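Local atomic coordinates of zinc finger (CCCH type) motif-containing protein (PDB entry 7NH2), a protein that probably reads N6-methyladenosine in mRNA through its YTH domain, the part of this longer zinc-finger protein contained in the chain. Residues F17-N22 with S129-E134; N26-I31 with D154-T159; H33-T38 with G95-V100. One frame throughout, in Å; residues are numbered along the deposited sequence. Where two conformers were deposited one is given.

Contact 1. Residues F17-N22 with S129-E134. With OYK (~{N},9-dimethylpurin-6-amine), chain C.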
ATOM      1  N   PHE A  17       2.361   5.649   1.993  1.00  4.79           N
ATOM      2  CA  PHE A  17       2.135   5.631   0.550  1.00  4.75           C
ATOM      3  C   PHE A  17       0.872   4.850   0.228  1.00  5.35           C
ATOM      4  O   PHE A  17       0.648   3.777   0.789  1.00  5.61           O
ATOM      5  CB  PHE A  17       3.318   4.985  -0.186  1.00  5.14           C
ATOM      6  CG  PHE A  17       4.607   5.731  -0.009  1.00  5.84           C
ATOM      7  CD1 PHE A  17       5.408   5.511   1.106  1.00  5.80           C
ATOM      8  CD2 PHE A  17       5.014   6.657  -0.957  1.00  5.99           C
ATOM      9  CE1 PHE A  17       6.597   6.210   1.276  1.00  7.75           C
ATOM     10  CE2 PHE A  17       6.212   7.341  -0.801  1.00  7.59           C
ATOM     11  CZ  PHE A  17       6.994   7.128   0.321  1.00  7.89           C
ATOM     12  N   ILE A  18       0.049   5.409  -0.666  0.53  5.02           N
ATOM     13  CA  ILE A  18      -1.082   4.681  -1.226  0.53  5.07           C
ATOM     14  C   ILE A  18      -0.562   3.662  -2.225  0.53  4.84           C
ATOM     15  O   ILE A  18       0.273   3.981  -3.080  0.53  4.66           O
ATOM     16  CB  ILE A  18      -2.052   5.646  -1.922  0.53  6.03           C
ATOM     17  CG1 ILE A  18      -2.510   6.748  -0.965  0.53  7.19           C
ATOM     18  CG2 ILE A  18      -3.245   4.874  -2.507  0.53  5.84           C
ATOM     19  CD1 ILE A  18      -3.146   6.233   0.296  0.53  7.82           C
ATOM     20  N   ILE A  19      -1.063   2.434  -2.130  1.00  5.21           N
ATOM     21  CA  ILE A  19      -0.795   1.392  -3.109  1.00  4.87           C
ATOM     22  C   ILE A  19      -2.111   1.008  -3.754  1.00  6.10           C
ATOM     23  O   ILE A  19      -3.094   0.724  -3.055  1.00  6.92           O
ATOM     24  CB  ILE A  19      -0.171   0.168  -2.423  1.00  5.90           C
ATOM     25  CG1 ILE A  19       1.233   0.524  -1.906  1.00  6.98           C
ATOM     26  CG2 ILE A  19      -0.177  -1.034  -3.363  1.00  6.63           C
ATOM     27  CD1 ILE A  19       2.238   0.863  -2.993  1.00  6.89           C
ATOM     28  N   LYS A  20      -2.149   1.041  -5.078  1.00  6.24           N
ATOM     29  CA  LYS A  20      -3.327   0.597  -5.796  1.00  6.79           C
ATOM     30  C   LYS A  20      -3.100  -0.815  -6.314  1.00  7.78           C
ATOM     31  O   LYS A  20      -2.001  -1.168  -6.754  1.00  9.52           O
ATOM     32  CB  LYS A  20      -3.648   1.525  -6.969  1.00  7.01           C
ATOM     33  CG  LYS A  20      -3.985   2.959  -6.567  1.00  6.86           C
ATOM     34  CD  LYS A  20      -5.173   3.060  -5.606  1.00  8.01           C
ATOM     35  CE  LYS A  20      -6.493   2.738  -6.305  1.00  9.37           C
ATOM     36  NZ  LYS A  20      -7.685   3.148  -5.493  1.00  9.88           N
ATOM     37  N   SER A  21      -4.153  -1.615  -6.285  1.00  9.11           N
ATOM     38  CA  SER A  21      -4.118  -2.972  -6.799  1.00  9.27           C
ATOM     39  C   SER A  21      -5.169  -3.091  -7.891  1.00 10.49           C
ATOM     40  O   SER A  21      -6.321  -2.703  -7.682  1.00 13.09           O
ATOM     41  CB  SER A  21      -4.446  -3.930  -5.674  1.00 10.01           C
ATOM     42  OG  SER A  21      -4.487  -5.255  -6.167  1.00 14.11           O
ATOM     43  N   ASN A  22      -4.773  -3.606  -9.054  1.00 12.45           N
ATOM     44  CA  ASN A  22      -5.702  -3.698 -10.174  1.00 13.17           C
ATOM     45  C   ASN A  22      -6.527  -4.975 -10.167  1.00 11.46           C
ATOM     46  O   ASN A  22      -7.568  -5.024 -10.828  1.00 12.39           O
ATOM     47  CB  ASN A  22      -4.955  -3.660 -11.506  1.00 21.38           C
ATOM     48  CG  ASN A  22      -4.003  -2.496 -11.624  1.00 31.81           C
ATOM     49  OD1 ASN A  22      -4.418  -1.347 -11.761  1.00 39.20           O
ATOM     50  ND2 ASN A  22      -2.708  -2.793 -11.590  1.00 40.63           N
ATOM     51  N   SER A 129      -6.126   9.054  -5.666  1.00  7.57           N
ATOM     52  CA  SER A 129      -4.695   8.791  -5.559  1.00  8.73           C
ATOM     53  C   SER A 129      -4.278   7.640  -6.462  1.00  8.55           C
ATOM     54  O   SER A 129      -4.878   6.557  -6.424  1.00  9.65           O
ATOM     55  CB  SER A 129      -4.313   8.433  -4.124  1.00  9.10           C
ATOM     56  OG  SER A 129      -4.672   9.459  -3.216  1.00  9.51           O
ATOM     57  N   ARG A 130      -3.249   7.869  -7.271  0.53  8.92           N
ATOM     58  CA  ARG A 130      -2.684   6.791  -8.064  0.53  8.80           C
ATOM     59  C   ARG A 130      -1.708   5.965  -7.223  0.53  6.96           C
ATOM     60  O   ARG A 130      -1.351   6.317  -6.097  0.53  7.79           O
ATOM     61  CB  ARG A 130      -2.010   7.336  -9.325  0.53 11.75           C
ATOM     62  CG  ARG A 130      -0.724   8.098  -9.068  0.53 15.61           C
ATOM     63  CD  ARG A 130      -0.481   9.162 -10.132  0.53 23.64           C
ATOM     64  NE  ARG A 130      -0.413   8.600 -11.479  0.53 29.47           N
ATOM     65  CZ  ARG A 130       0.714   8.225 -12.076  0.53 31.07           C
ATOM     66  NH1 ARG A 130       1.873   8.350 -11.445  0.53 30.84           N
ATOM     67  NH2 ARG A 130       0.681   7.727 -13.305  0.53 30.43           N
ATOM     68  N   ASP A 131      -1.279   4.845  -7.793  1.00  6.46           N
ATOM     69  CA  ASP A 131      -0.360   3.939  -7.118  1.00  6.16           C
ATOM     70  C   ASP A 131       0.943   4.655  -6.769  1.00  5.90           C
ATOM     71  O   ASP A 131       1.538   5.332  -7.619  1.00  7.76           O
ATOM     72  CB  ASP A 131      -0.072   2.781  -8.075  1.00  5.69           C
ATOM     73  CG  ASP A 131       0.831   1.736  -7.477  1.00  7.31           C
ATOM     74  OD1 ASP A 131       0.512   1.226  -6.381  1.00  6.88           O
ATOM     75  OD2 ASP A 131       1.852   1.402  -8.127  1.00  8.55           O
ATOM     76  N   GLY A 132       1.376   4.515  -5.507  1.00  5.75           N
ATOM     77  CA  GLY A 132       2.598   5.124  -5.020  1.00  6.18           C
ATOM     78  C   GLY A 132       2.475   6.547  -4.512  1.00  6.53           C
ATOM     79  O   GLY A 132       3.492   7.138  -4.135  1.00  8.47           O
ATOM     80  N   THR A 133       1.269   7.103  -4.447  1.00  6.45           N
ATOM     81  CA  THR A 133       1.093   8.474  -3.983  1.00  6.73           C
ATOM     82  C   THR A 133       1.425   8.572  -2.499  1.00  6.95           C
ATOM     83  O   THR A 133       0.857   7.851  -1.680  1.00  7.20           O
ATOM     84  CB  THR A 133      -0.363   8.895  -4.196  1.00  7.54           C
ATOM     85  OG1 THR A 133      -0.660   8.940  -5.602  1.00  8.93           O
ATOM     86  CG2 THR A 133      -0.642  10.267  -3.583  1.00  9.06           C
ATOM     87  N   GLU A 134       2.308   9.496  -2.136  1.00  6.36           N
ATOM     88  CA  GLU A 134       2.605   9.713  -0.725  1.00  6.38           C
ATOM     89  C   GLU A 134       1.560  10.642  -0.120  1.00  6.36           C
ATOM     90  O   GLU A 134       1.048  11.537  -0.789  1.00  6.55           O
ATOM     91  CB  GLU A 134       4.009  10.293  -0.550  1.00  6.59           C
ATOM     92  CG  GLU A 134       4.448  10.287   0.920  1.00  7.24           C
ATOM     93  CD  GLU A 134       5.927  10.521   1.133  1.00  8.16           C
ATOM     94  OE1 GLU A 134       6.686  10.713   0.158  1.00  9.04           O
ATOM     95  OE2 GLU A 134       6.337  10.513   2.311  1.00  8.45           O
TER
HETATM   96  N12 OYK C 602       0.464  -4.120 -11.754  0.81 12.04           N
HETATM   97  C01 OYK C 602       0.983  -1.063 -12.248  0.81 15.77           C
HETATM   98  C03 OYK C 602       1.759  -1.391  -9.917  0.81  9.16           C
HETATM   99  C05 OYK C 602       0.986  -3.177 -10.919  0.81 11.40           C
HETATM  100  C06 OYK C 602       1.366  -3.530  -9.648  0.81  9.03           C
HETATM  101  C07 OYK C 602       1.198  -4.880  -9.264  0.81 10.61           C
HETATM  102  C09 OYK C 602       1.612  -6.687  -7.527  0.81  7.40           C
HETATM  103  C11 OYK C 602       0.319  -5.372 -11.361  0.81 10.47           C
HETATM  104  N02 OYK C 602       1.243  -1.845 -11.053  0.81 11.45           N
HETATM  105  N04 OYK C 602       1.849  -2.398  -9.047  0.81  9.79           N
HETATM  106  N08 OYK C 602       1.602  -5.295  -7.943  0.81  9.22           N
HETATM  107  N10 OYK C 602       0.684  -5.745 -10.135  0.81  9.81           N
HETATM  108  O   HOH W   1      -7.290   5.820  -5.062  1.00 11.82           O

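Contact 2. Residues N26-I31 with D154-T159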
ATOM      1  N   ASN A  26      -4.079  -9.923  -6.438  1.00  6.80           N
ATOM      2  CA  ASN A  26      -2.827  -9.326  -5.965  1.00  7.65           C
ATOM      3  C   ASN A  26      -2.852  -9.193  -4.450  1.00  6.26           C
ATOM      4  O   ASN A  26      -1.878  -9.516  -3.757  1.00  5.94           O
ATOM      5  CB  ASN A  26      -2.647  -7.921  -6.556  1.00  8.61           C
ATOM      6  CG  ASN A  26      -2.484  -7.915  -8.052  1.00 12.99           C
ATOM      7  OD1 ASN A  26      -2.154  -8.929  -8.662  1.00 14.13           O
ATOM      8  ND2 ASN A  26      -2.686  -6.747  -8.650  1.00 10.58           N
ATOM      9  N   ILE A  27      -3.967  -8.699  -3.924  1.00  6.07           N
ATOM     10  CA  ILE A  27      -4.097  -8.524  -2.483  1.00  6.49           C
ATOM     11  C   ILE A  27      -4.101  -9.870  -1.772  1.00  5.97           C
ATOM     12  O   ILE A  27      -3.442 -10.041  -0.738  1.00  5.66           O
ATOM     13  CB  ILE A  27      -5.351  -7.683  -2.194  1.00  7.48           C
ATOM     14  CG1 ILE A  27      -5.074  -6.217  -2.523  1.00  8.74           C
ATOM     15  CG2 ILE A  27      -5.760  -7.819  -0.746  1.00  7.89           C
ATOM     16  CD1 ILE A  27      -6.296  -5.327  -2.417  1.00 12.65           C
ATOM     17  N   TYR A  28      -4.803 -10.863  -2.331  1.00  6.71           N
ATOM     18  CA  TYR A  28      -4.846 -12.169  -1.678  1.00  6.29           C
ATOM     19  C   TYR A  28      -3.459 -12.805  -1.631  1.00  6.32           C
ATOM     20  O   TYR A  28      -3.046 -13.346  -0.592  1.00  6.86           O
ATOM     21  CB  TYR A  28      -5.859 -13.086  -2.370  1.00  7.04           C
ATOM     22  CG  TYR A  28      -7.241 -12.476  -2.542  1.00  7.74           C
ATOM     23  CD1 TYR A  28      -7.754 -11.563  -1.629  1.00  8.82           C
ATOM     24  CD2 TYR A  28      -8.036 -12.829  -3.621  1.00  8.89           C
ATOM     25  CE1 TYR A  28      -9.020 -11.013  -1.789  1.00  9.67           C
ATOM     26  CE2 TYR A  28      -9.293 -12.285  -3.797  1.00  9.39           C
ATOM     27  CZ  TYR A  28      -9.778 -11.379  -2.880  1.00  9.42           C
ATOM     28  OH  TYR A  28     -11.037 -10.841  -3.059  1.00 11.74           O
ATOM     29  N   THR A  29      -2.717 -12.735  -2.741  1.00  6.18           N
ATOM     30  CA  THR A  29      -1.340 -13.229  -2.757  1.00  5.94           C
ATOM     31  C   THR A  29      -0.469 -12.454  -1.774  1.00  6.11           C
ATOM     32  O   THR A  29       0.359 -13.041  -1.059  1.00  6.75           O
ATOM     33  CB  THR A  29      -0.783 -13.119  -4.175  1.00  7.06           C
ATOM     34  OG1 THR A  29      -1.482 -14.047  -5.015  1.00  8.82           O
ATOM     35  CG2 THR A  29       0.701 -13.442  -4.221  1.00  8.65           C
ATOM     36  N   SER A  30      -0.638 -11.134  -1.729  1.00  5.16           N
ATOM     37  CA  SER A  30       0.189 -10.317  -0.852  1.00  5.54           C
ATOM     38  C   SER A  30      -0.032 -10.700   0.608  1.00  5.91           C
ATOM     39  O   SER A  30       0.926 -10.804   1.383  1.00  5.36           O
ATOM     40  CB  SER A  30      -0.141  -8.841  -1.085  1.00  5.19           C
ATOM     41  OG  SER A  30       0.593  -8.022  -0.189  1.00  4.62           O
ATOM     42  N   ILE A  31      -1.289 -10.915   0.986  0.74  5.47           N
ATOM     43  CA  ILE A  31      -1.614 -11.295   2.355  0.74  5.11           C
ATOM     44  C   ILE A  31      -1.086 -12.692   2.668  0.74  5.77           C
ATOM     45  O   ILE A  31      -0.535 -12.938   3.748  0.74  5.96           O
ATOM     46  CB  ILE A  31      -3.134 -11.187   2.566  0.74  5.44           C
ATOM     47  CG1 ILE A  31      -3.567  -9.716   2.614  0.74  5.10           C
ATOM     48  CG2 ILE A  31      -3.543 -11.929   3.816  0.74  6.76           C
ATOM     49  CD1 ILE A  31      -5.066  -9.523   2.527  0.74  5.59           C
ATOM     50  N   ASP A 154     -12.121 -10.341   6.987  1.00 12.23           N
ATOM     51  CA  ASP A 154     -11.548 -11.540   6.375  1.00 11.53           C
ATOM     52  C   ASP A 154     -11.604 -11.362   4.862  1.00 10.82           C
ATOM     53  O   ASP A 154     -12.540 -11.803   4.191  1.00 11.91           O
ATOM     54  CB  ASP A 154     -12.317 -12.783   6.804  1.00 13.86           C
ATOM     55  CG  ASP A 154     -11.695 -14.071   6.286  1.00 14.91           C
ATOM     56  OD1 ASP A 154     -10.668 -14.028   5.573  1.00 14.09           O
ATOM     57  OD2 ASP A 154     -12.237 -15.150   6.612  1.00 22.32           O
ATOM     58  N   LEU A 155     -10.581 -10.709   4.311  1.00 10.35           N
ATOM     59  CA  LEU A 155     -10.596 -10.404   2.884  1.00 11.37           C
ATOM     60  C   LEU A 155     -10.641 -11.663   2.029  1.00 12.48           C
ATOM     61  O   LEU A 155     -11.170 -11.629   0.912  1.00 13.38           O
ATOM     62  CB  LEU A 155      -9.385  -9.555   2.514  1.00 10.80           C
ATOM     63  CG  LEU A 155      -9.335  -8.168   3.154  1.00 11.28           C
ATOM     64  CD1 LEU A 155      -7.986  -7.536   2.895  1.00 10.52           C
ATOM     65  CD2 LEU A 155     -10.458  -7.295   2.617  1.00 14.60           C
ATOM     66  N   LEU A 156     -10.105 -12.780   2.521  1.00 10.91           N
ATOM     67  CA  LEU A 156     -10.071 -13.989   1.703  1.00 12.90           C
ATOM     68  C   LEU A 156     -11.363 -14.789   1.759  1.00 13.69           C
ATOM     69  O   LEU A 156     -11.506 -15.754   0.992  1.00 14.80           O
ATOM     70  CB  LEU A 156      -8.868 -14.875   2.052  1.00 14.91           C
ATOM     71  CG  LEU A 156      -7.545 -14.498   1.366  1.00 19.28           C
ATOM     72  CD1 LEU A 156      -7.365 -13.027   1.392  1.00 22.01           C
ATOM     73  CD2 LEU A 156      -6.342 -15.171   1.993  1.00 27.04           C
ATOM     74  N   ALA A 157     -12.308 -14.403   2.612  1.00 14.27           N
ATOM     75  CA  ALA A 157     -13.565 -15.129   2.721  1.00 16.07           C
ATOM     76  C   ALA A 157     -14.342 -15.039   1.417  1.00 20.16           C
ATOM     77  O   ALA A 157     -14.479 -13.961   0.831  1.00 18.84           O
ATOM     78  CB  ALA A 157     -14.399 -14.543   3.858  1.00 17.56           C
ATOM     79  N   GLY A 158     -14.854 -16.184   0.967  1.00 20.75           N
ATOM     80  CA  GLY A 158     -15.717 -16.220  -0.197  1.00 22.74           C
ATOM     81  C   GLY A 158     -15.028 -15.948  -1.512  1.00 21.54           C
ATOM     82  O   GLY A 158     -15.697 -15.607  -2.492  1.00 24.09           O
ATOM     83  N   THR A 159     -13.708 -16.090  -1.565  1.00 18.89           N
ATOM     84  CA  THR A 159     -12.950 -15.836  -2.782  1.00 18.33           C
ATOM     85  C   THR A 159     -12.652 -17.145  -3.505  1.00 24.38           C
ATOM     86  O   THR A 159     -12.268 -17.141  -4.674  1.00 31.89           O
ATOM     87  CB  THR A 159     -11.625 -15.106  -2.478  1.00 20.65           C
ATOM     88  OG1 THR A 159     -10.805 -15.932  -1.648  1.00 19.44           O
ATOM     89  CG2 THR A 159     -11.888 -13.787  -1.765  1.00 20.13           C
TER

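Contact 3. Residues H33-T38 with G95-V100. With OYK (~{N},9-dimethylpurin-6-amine), chain C.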
ATOM      1  N   HIS A  33       1.396 -14.379   1.408  1.00  7.06           N
ATOM      2  CA  HIS A  33       2.834 -14.570   1.339  1.00  6.52           C
ATOM      3  C   HIS A  33       3.661 -13.395   1.843  1.00  7.69           C
ATOM      4  O   HIS A  33       4.894 -13.462   1.779  1.00  9.23           O
ATOM      5  CB  HIS A  33       3.249 -14.950  -0.087  1.00  7.77           C
ATOM      6  CG  HIS A  33       2.603 -16.208  -0.572  1.00  9.12           C
ATOM      7  ND1 HIS A  33       3.041 -17.457  -0.185  1.00 14.02           N
ATOM      8  CD2 HIS A  33       1.549 -16.413  -1.397  1.00 11.34           C
ATOM      9  CE1 HIS A  33       2.283 -18.378  -0.753  1.00 15.54           C
ATOM     10  NE2 HIS A  33       1.368 -17.773  -1.490  1.00 14.22           N
ATOM     11  N   GLY A  34       3.034 -12.324   2.330  1.00  7.20           N
ATOM     12  CA  GLY A  34       3.768 -11.181   2.850  1.00  6.62           C
ATOM     13  C   GLY A  34       4.679 -10.528   1.830  1.00  5.25           C
ATOM     14  O   GLY A  34       5.874 -10.335   2.085  1.00  6.17           O
ATOM     15  N   VAL A  35       4.134 -10.171   0.669  1.00  5.13           N
ATOM     16  CA  VAL A  35       4.960  -9.756  -0.452  1.00  6.36           C
ATOM     17  C   VAL A  35       4.208  -8.712  -1.265  1.00  6.12           C
ATOM     18  O   VAL A  35       2.977  -8.725  -1.339  1.00  4.98           O
ATOM     19  CB  VAL A  35       5.332 -10.989  -1.312  1.00  7.14           C
ATOM     20  CG1 VAL A  35       4.089 -11.644  -1.905  1.00  6.00           C
ATOM     21  CG2 VAL A  35       6.349 -10.593  -2.388  1.00  6.00           C
ATOM     22  N   TRP A  36       4.965  -7.803  -1.882  1.00  5.06           N
ATOM     23  CA  TRP A  36       4.402  -6.853  -2.833  1.00  5.91           C
ATOM     24  C   TRP A  36       5.436  -6.568  -3.914  1.00  5.88           C
ATOM     25  O   TRP A  36       6.619  -6.893  -3.772  1.00  6.33           O
ATOM     26  CB  TRP A  36       3.937  -5.549  -2.143  1.00  5.32           C
ATOM     27  CG  TRP A  36       3.045  -4.716  -3.039  1.00  4.80           C
ATOM     28  CD1 TRP A  36       3.317  -3.486  -3.555  1.00  4.65           C
ATOM     29  CD2 TRP A  36       1.759  -5.091  -3.543  1.00  4.88           C
ATOM     30  NE1 TRP A  36       2.268  -3.062  -4.351  1.00  5.10           N
ATOM     31  CE2 TRP A  36       1.299  -4.029  -4.352  1.00  4.61           C
ATOM     32  CE3 TRP A  36       0.942  -6.214  -3.366  1.00  6.05           C
ATOM     33  CZ2 TRP A  36       0.066  -4.067  -4.997  1.00  6.61           C
ATOM     34  CZ3 TRP A  36      -0.283  -6.253  -4.012  1.00  6.35           C
ATOM     35  CH2 TRP A  36      -0.705  -5.184  -4.812  1.00  6.82           C
ATOM     36  N   ALA A  37       4.972  -5.982  -5.014  1.00  5.76           N
ATOM     37  CA  ALA A  37       5.849  -5.370  -6.005  1.00  6.42           C
ATOM     38  C   ALA A  37       5.089  -4.215  -6.633  1.00  6.49           C
ATOM     39  O   ALA A  37       3.859  -4.193  -6.626  1.00  6.57           O
ATOM     40  CB  ALA A  37       6.310  -6.362  -7.083  1.00  6.86           C
ATOM     41  N   THR A  38       5.830  -3.241  -7.160  1.00  6.24           N
ATOM     42  CA  THR A  38       5.221  -2.066  -7.767  1.00  6.90           C
ATOM     43  C   THR A  38       5.980  -1.731  -9.050  1.00  8.02           C
ATOM     44  O   THR A  38       6.930  -2.427  -9.430  1.00  8.32           O
ATOM     45  CB  THR A  38       5.141  -0.918  -6.745  1.00  6.65           C
ATOM     46  OG1 THR A  38       4.416   0.179  -7.306  1.00  6.65           O
ATOM     47  CG2 THR A  38       6.532  -0.460  -6.308  1.00  6.81           C
ATOM     48  N   GLY A  95       9.044  -3.795 -10.674  1.00 10.11           N
ATOM     49  CA  GLY A  95      10.282  -4.006  -9.962  1.00 10.58           C
ATOM     50  C   GLY A  95      10.273  -5.372  -9.299  1.00  9.90           C
ATOM     51  O   GLY A  95       9.324  -6.148  -9.408  1.00 12.05           O
ATOM     52  N   SER A  96      11.363  -5.676  -8.602  1.00 10.05           N
ATOM     53  CA  SER A  96      11.451  -6.948  -7.901  1.00  9.58           C
ATOM     54  C   SER A  96      10.564  -6.947  -6.654  1.00  7.89           C
ATOM     55  O   SER A  96      10.197  -5.901  -6.109  1.00  9.17           O
ATOM     56  CB  SER A  96      12.895  -7.255  -7.508  1.00 11.90           C
ATOM     57  OG  SER A  96      13.681  -7.494  -8.669  1.00 14.60           O
ATOM     58  N   ASN A  97      10.239  -8.150  -6.197  1.00  7.25           N
ATOM     59  CA  ASN A  97       9.353  -8.305  -5.053  1.00  5.72           C
ATOM     60  C   ASN A  97      10.052  -7.915  -3.755  1.00  7.30           C
ATOM     61  O   ASN A  97      11.266  -8.097  -3.596  1.00  7.44           O
ATOM     62  CB  ASN A  97       8.887  -9.755  -4.979  1.00  6.57           C
ATOM     63  CG  ASN A  97       8.104 -10.151  -6.210  1.00  6.65           C
ATOM     64  OD1 ASN A  97       7.427  -9.324  -6.800  1.00  7.85           O
ATOM     65  ND2 ASN A  97       8.198 -11.415  -6.617  1.00  9.52           N
ATOM     66  N   PHE A  98       9.272  -7.369  -2.814  1.00  6.35           N
ATOM     67  CA  PHE A  98       9.780  -7.076  -1.480  1.00  6.42           C
ATOM     68  C   PHE A  98       8.802  -7.575  -0.422  1.00  6.34           C
ATOM     69  O   PHE A  98       7.614  -7.780  -0.678  1.00  5.80           O
ATOM     70  CB  PHE A  98      10.106  -5.589  -1.297  1.00  6.38           C
ATOM     71  CG  PHE A  98       8.962  -4.659  -1.605  1.00  6.29           C
ATOM     72  CD1 PHE A  98       8.790  -4.143  -2.872  1.00  6.23           C
ATOM     73  CD2 PHE A  98       8.083  -4.284  -0.610  1.00  6.28           C
ATOM     74  CE1 PHE A  98       7.749  -3.268  -3.150  1.00  7.08           C
ATOM     75  CE2 PHE A  98       7.044  -3.413  -0.877  1.00  6.30           C
ATOM     76  CZ  PHE A  98       6.876  -2.903  -2.135  1.00  7.51           C
ATOM     77  N   ARG A  99       9.305  -7.778   0.788  1.00  6.00           N
ATOM     78  CA  ARG A  99       8.450  -8.250   1.862  1.00  5.71           C
ATOM     79  C   ARG A  99       7.600  -7.132   2.454  1.00  6.23           C
ATOM     80  O   ARG A  99       8.051  -5.987   2.605  1.00  6.25           O
ATOM     81  CB  ARG A  99       9.276  -8.916   2.959  1.00  7.01           C
ATOM     82  CG  ARG A  99       9.962 -10.186   2.494  1.00  9.33           C
ATOM     83  CD  ARG A  99      10.692 -10.876   3.634  1.00 14.05           C
ATOM     84  NE  ARG A  99      11.380 -12.088   3.182  1.00 21.08           N
ATOM     85  CZ  ARG A  99      10.790 -13.264   2.984  1.00 21.61           C
ATOM     86  NH1 ARG A  99       9.489 -13.408   3.187  1.00 22.35           N
ATOM     87  NH2 ARG A  99      11.507 -14.304   2.576  1.00 31.80           N
ATOM     88  N   VAL A 100       6.352  -7.469   2.769  0.66  5.58           N
ATOM     89  CA  VAL A 100       5.422  -6.571   3.444  0.66  5.90           C
ATOM     90  C   VAL A 100       4.744  -7.355   4.553  0.66  5.96           C
ATOM     91  O   VAL A 100       4.410  -8.532   4.377  0.66  6.80           O
ATOM     92  CB  VAL A 100       4.364  -6.010   2.472  0.66  5.54           C
ATOM     93  CG1 VAL A 100       3.314  -5.180   3.211  0.66  5.37           C
ATOM     94  CG2 VAL A 100       5.033  -5.181   1.400  0.66  5.78           C
TER
HETATM   95  N12 OYK C 602       0.464  -4.120 -11.754  0.81 12.04           N
HETATM   96  C01 OYK C 602       0.983  -1.063 -12.248  0.81 15.77           C
HETATM   97  C03 OYK C 602       1.759  -1.391  -9.917  0.81  9.16           C
HETATM   98  C05 OYK C 602       0.986  -3.177 -10.919  0.81 11.40           C
HETATM   99  C06 OYK C 602       1.366  -3.530  -9.648  0.81  9.03           C
HETATM  100  C07 OYK C 602       1.198  -4.880  -9.264  0.81 10.61           C
HETATM  101  C09 OYK C 602       1.612  -6.687  -7.527  0.81  7.40           C
HETATM  102  C11 OYK C 602       0.319  -5.372 -11.361  0.81 10.47           C
HETATM  103  N02 OYK C 602       1.243  -1.845 -11.053  0.81 11.45           N
HETATM  104  N04 OYK C 602       1.849  -2.398  -9.047  0.81  9.79           N
HETATM  105  N08 OYK C 602       1.602  -5.295  -7.943  0.81  9.22           N
HETATM  106  N10 OYK C 602       0.684  -5.745 -10.135  0.81  9.81           N
HETATM  107  O   HOH W   2       7.299 -11.767   3.956  1.00 19.49           O
HETATM  108  O   HOH W   3       8.728  -3.592  -6.603  1.00  8.61           O

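Contact 1. Residues F17-N22 with S129-E134
F17 opens an antiparallel pairing in which an edge of the YTH-domain sheet is extended by the end of a loop. It forms a non-hydrogen-bonded pair with E134, whose CG lies over one face of the phenyl ring, 4.2 Å from its centroid, in a CH-pi contact. The extended glutamate chain runs on across that face, its carboxylate plane 35° from the ring plane, before OE2 forms a salt bridge with R15. G132 O sits at the ring edge and accepts a bond from K45. At I18 the pattern becomes a G1 beta bulge, since G132 and T133 both face it: I18 N donates to T133 O at 2.8 Å. G132 N returns a more bent bond to I18 O, 2.7 Å long. Within the type II turn R130-T133, which has G132 as its third residue, R130 O takes both T133 N and T133 OG1 from the same face of its plane. I19 passes its CA within 3.5 Å of D131 OD1. That oxygen accepts K20 N on its anti side at 3.0 Å, reached because D131 CG is anti to the backbone nitrogen (chi1 -178°). The bent K20 chain passes along S129 O, and NZ bonds to S61 and, through a water, to S129 O. The other carboxylate oxygen, D131 OD2, is bonded to N42 and lies 3.3 Å from C03 of the bound N,9-dimethylpurin-6-amine.

Contact 2. Residues N26-I31 with D154-T159
Y28 and I31 make most of the helix's side of this contact, in which helix 24-33 of the YTH domain packs against two overlapping beta turns at the modelled C-terminal end. The closest touch to the tyrosine is at its outer end, where T159 CG2 lies 3.3 Å from Y28 OH. Nearer the helix, the L156 side chain runs past Y28 the opposite way and puts CD1 3.4 Å from Y28 CD1. Between them, L155 O comes to 3.5 Å from Y28 CE1. About one turn further along the helix, I31 lies roughly perpendicular to L155, their CD1 methyls meeting at 3.6 Å, while I27 adds a looser methyl contact to L155.

No hydrogen bond joins the two segments; the turns are held by bonds of their own. L155 N is bonded to Q105 of strand 98-109, and the L155 side chain also touches Q69; I31 rests on W102 and Q105. The type I turn D154-A157 is closed by A157 N to D154 O and shares L156 and A157 with the type II turn L156-T159. There T159 CG2 is anti to the carbonyl carbon, pointing at the tyrosine, while T159 OG1 bonds to L156 O at 2.7 Å.

Contact 3. Residues H33-T38 with G95-V100
F98 and W36 face each other as a hydrogen-bonded pair in an antiparallel ladder and bury the most surface here. Two backbone bonds join them, W36 N to F98 O and F98 N to W36 O, both 2.9 Å. Their side chains run side by side on one face of the sheet, yet with ring planes at 75°. F98 CZ lies at the edge of the indole, 3.9 Å from W36 CD1. The phenylalanine CG sits between its backbone N and carbonyl carbon (chi1 55°), which folds the ring back over its partner strand, and W36 O lies over one of its faces. V100, two residues beyond F98, packs its CG2 against W36 CB.

G34, third in buried area, has positive phi where the chain leaves helix 24-33. Its carbonyl accepts V100 N at 3.0 Å, from well above the carbonyl plane, and a water links G34 O to R99 NH1. At the other end G95 N donates to T38 O at 2.8 Å.

Beyond the ladder, W36 presents a face to the bound N,9-dimethylpurin-6-amine, whose N08 lies 3.5 Å from W36 CZ2. The same nitrogen donates a weak bond of 2.8 Å to A37 O. A tryptophan face beside the methylamino group, a second tryptophan, W87, meeting the W36 ring, and a backbone carbonyl facing the N-H are consistent with the aromatic-cage pocket by which YTH domains recognise N6-methyladenosine.

How the contacts relate
From the N terminus, strand 12-21 supplies the first half of contact 1, helix 24-33 that of contact 2, and strand 35-36 that of contact 3. Contact 3 closes first, when 95-100 returns beside 33-38; its loop is nested within both others. Contact 1 closes next, at 129-134, and contact 2 last, at 154-159, so these two cross. Contacts 1 and 3 join the two outermost strands of the mixed sheet, 134-135 and 35-36, to their neighbours, and both reach the purine; they meet where I19 packs on W36 and D131 OD2 makes a weak bond to T38 OG1. Contact 2 ties the C-terminal turns to the helix, which reaches contact 3 through S30 OG and V35 O.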